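Local coordinates for SnoaL-like domain protein (Mycobacterium hassiacum, PDB 6P44) that probably catalyses the isomerisation of Δ5-3-ketosteroids to their conjugated Δ4 isomers, as a dimeric ketosteroid isomerase of the NTF2-like superfamily, at residues A34-V40 against K109-W115. The protein carries 1 engineered substitution. Numbering follows the deposited sequence. Where two conformers were deposited one is given.
Sequences ATVENPV and KSMKAYW. Engineered in segment 34-40: Asn38 (natural residue Asp). With DNX (3,4-dinitrophenol), chain H.
Asn38, an engineered residue where the natural chain has Asp, meets the indole of Trp115 at its edge: NE1 of Trp115 donates to OD1 of Asn38 over 2.8 Å. The bond is nearly straight (171° at the hydrogen) and lies in both the carbonyl plane and the ring plane, although amide and indole are turned 68° apart. It illustrates how one pocket residue can fix the orientation of another, CZ2 of Trp115 itself lying 3.3 Å from nitro oxygen O41 of 3,4-dinitrophenol. With OD1 held, ND2 of Asn38 is left against the ligand ring, 3.4 Å from its C5. CG of Asn38 stands anti to its own backbone N, which carries the amide alongside the methyl of Ala113.

On the same face, Met111 bends at chi2 (-86°) and brings CE between CG1 of Val36 and O1 of the ligand. The other face is more polar. Glu37 and Lys112 run side by side, but OE1 of Glu37 stays 4.2 Å from NZ of Lys112, whose salt bridge goes to Glu76 of the second subunit; OE2 of Glu37 is hydrogen-bonded to Gly41 N. Beyond them, CG2 of Val40 sits over one face of the Tyr114 ring, 3.7 Å from its centroid, a CH-pi contact.

Four backbone hydrogen bonds join the parallel strands, and Val40 N adds a fifth to Ala113 O. Strand 34-37 lies between strands 45-46 and 108-121, helix 48-54 packs on Val36 through Ile51, and strand 92-102 flanks the far side of 108-121.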
# COMPACT_ATOMS: atom_id res chain seq x y z
N ALA B 34 -0.16 -18.54 -0.46
CA ALA B 34 -0.25 -17.12 -0.22
C ALA B 34 0.63 -16.71 0.95
O ALA B 34 1.02 -17.53 1.78
CB ALA B 34 -1.70 -16.75 0.11
N THR B 35 0.92 -15.42 1.02
CA THR B 35 1.64 -14.83 2.13
C THR B 35 0.80 -13.75 2.80
O THR B 35 0.06 -13.01 2.15
CB THR B 35 2.97 -14.22 1.66
OG1 THR B 35 2.73 -13.22 0.65
CG2 THR B 35 3.87 -15.30 1.09
N VAL B 36 0.95 -13.65 4.12
CA VAL B 36 0.34 -12.58 4.91
C VAL B 36 1.43 -11.95 5.75
O VAL B 36 2.12 -12.65 6.51
CB VAL B 36 -0.81 -13.08 5.80
CG1 VAL B 36 -1.24 -11.99 6.79
CG2 VAL B 36 -1.99 -13.53 4.95
N GLU B 37 1.57 -10.64 5.65
CA GLU B 37 2.52 -9.87 6.46
C GLU B 37 1.70 -8.81 7.18
O GLU B 37 1.32 -7.79 6.60
CB GLU B 37 3.62 -9.29 5.58
CG GLU B 37 4.78 -8.75 6.35
CD GLU B 37 5.90 -8.20 5.45
OE1 GLU B 37 6.00 -8.62 4.29
OE2 GLU B 37 6.69 -7.36 5.92
N ASN B 38 1.39 -9.07 8.46
CA ASN B 38 0.50 -8.22 9.24
C ASN B 38 1.04 -8.12 10.67
O ASN B 38 0.87 -9.07 11.45
CB ASN B 38 -0.92 -8.77 9.27
CG ASN B 38 -1.84 -7.89 10.06
OD1 ASN B 38 -1.50 -6.75 10.34
ND2 ASN B 38 -3.00 -8.41 10.44
N PRO B 39 1.66 -7.00 11.06
CA PRO B 39 1.93 -5.83 10.23
C PRO B 39 3.16 -6.04 9.35
O PRO B 39 3.99 -6.91 9.61
CB PRO B 39 2.24 -4.75 11.26
CG PRO B 39 2.89 -5.50 12.36
CD PRO B 39 2.13 -6.81 12.44
N VAL B 40 3.30 -5.19 8.33
CA VAL B 40 4.55 -5.14 7.60
C VAL B 40 5.69 -4.92 8.59
O VAL B 40 5.57 -4.14 9.54
CB VAL B 40 4.47 -4.07 6.50
CG1 VAL B 40 5.85 -3.80 5.90
CG2 VAL B 40 3.46 -4.53 5.44
N LYS B 109 -2.99 -13.75 -3.41
CA LYS B 109 -1.61 -14.22 -3.40
C LYS B 109 -0.81 -13.64 -2.23
O LYS B 109 -0.01 -14.34 -1.61
CB LYS B 109 -0.94 -13.84 -4.72
CG LYS B 109 0.57 -14.13 -4.83
CD LYS B 109 1.12 -13.58 -6.15
CE LYS B 109 2.61 -13.87 -6.31
NZ LYS B 109 3.12 -13.55 -7.68
N SER B 110 -1.02 -12.36 -1.92
CA SER B 110 -0.30 -11.72 -0.83
C SER B 110 -1.18 -10.66 -0.19
O SER B 110 -1.99 -10.02 -0.85
CB SER B 110 1.01 -11.09 -1.31
OG SER B 110 0.81 -9.96 -2.13
N MET B 111 -0.98 -10.47 1.12
CA MET B 111 -1.57 -9.35 1.83
C MET B 111 -0.49 -8.71 2.70
O MET B 111 0.33 -9.41 3.30
CB MET B 111 -2.74 -9.81 2.71
CG MET B 111 -3.44 -8.68 3.46
SD MET B 111 -2.66 -8.28 5.05
CE MET B 111 -3.68 -9.27 6.14
N LYS B 112 -0.50 -7.38 2.73
CA LYS B 112 0.36 -6.58 3.59
C LYS B 112 -0.51 -5.53 4.25
O LYS B 112 -1.33 -4.90 3.59
CB LYS B 112 1.49 -5.92 2.78
CG LYS B 112 2.58 -6.87 2.38
CD LYS B 112 3.72 -6.16 1.66
CE LYS B 112 4.85 -7.14 1.43
NZ LYS B 112 5.99 -6.51 0.71
N ALA B 113 -0.34 -5.35 5.56
CA ALA B 113 -1.10 -4.38 6.34
C ALA B 113 -0.16 -3.40 7.03
O ALA B 113 0.80 -3.81 7.70
CB ALA B 113 -2.01 -5.08 7.36
N TYR B 114 -0.43 -2.11 6.86
CA TYR B 114 0.43 -1.05 7.36
C TYR B 114 -0.34 -0.25 8.42
O TYR B 114 -1.23 0.54 8.08
CB TYR B 114 0.88 -0.12 6.23
CG TYR B 114 1.61 -0.78 5.07
CD1 TYR B 114 0.91 -1.44 4.07
CD2 TYR B 114 2.98 -0.73 4.97
CE1 TYR B 114 1.55 -2.03 3.01
CE2 TYR B 114 3.64 -1.30 3.88
CZ TYR B 114 2.92 -1.96 2.92
OH TYR B 114 3.51 -2.58 1.86
N TRP B 115 0.02 -0.47 9.68
CA TRP B 115 -0.61 0.18 10.83
C TRP B 115 0.31 -0.08 12.01
O TRP B 115 1.14 -0.99 11.97
CB TRP B 115 -2.01 -0.40 11.10
CG TRP B 115 -1.95 -1.86 11.46
CD1 TRP B 115 -1.90 -2.91 10.59
CD2 TRP B 115 -1.88 -2.43 12.77
NE1 TRP B 115 -1.80 -4.09 11.27
CE2 TRP B 115 -1.79 -3.83 12.61
CE3 TRP B 115 -1.88 -1.90 14.07
CZ2 TRP B 115 -1.71 -4.70 13.69
CZ3 TRP B 115 -1.80 -2.76 15.13
CH2 TRP B 115 -1.72 -4.15 14.93
C1 DNX H . -6.30 -7.11 8.65
C2 DNX H . -6.94 -7.96 9.53
C3 DNX H . -6.74 -7.81 10.88
N3 DNX H . -7.42 -8.75 11.77
C4 DNX H . -5.91 -6.81 11.37
N4 DNX H . -5.65 -6.62 12.80
C5 DNX H . -5.28 -5.95 10.49
C6 DNX H . -5.47 -6.10 9.13
O1 DNX H . -6.49 -7.27 7.32
O31 DNX H . -6.86 -9.81 12.02
O32 DNX H . -8.53 -8.46 12.19
O41 DNX H . -4.53 -6.29 13.15
O42 DNX H . -6.58 -6.79 13.58
O HOH W 1 2.51 -10.85 1.99
O HOH W 2 3.42 -13.87 -2.05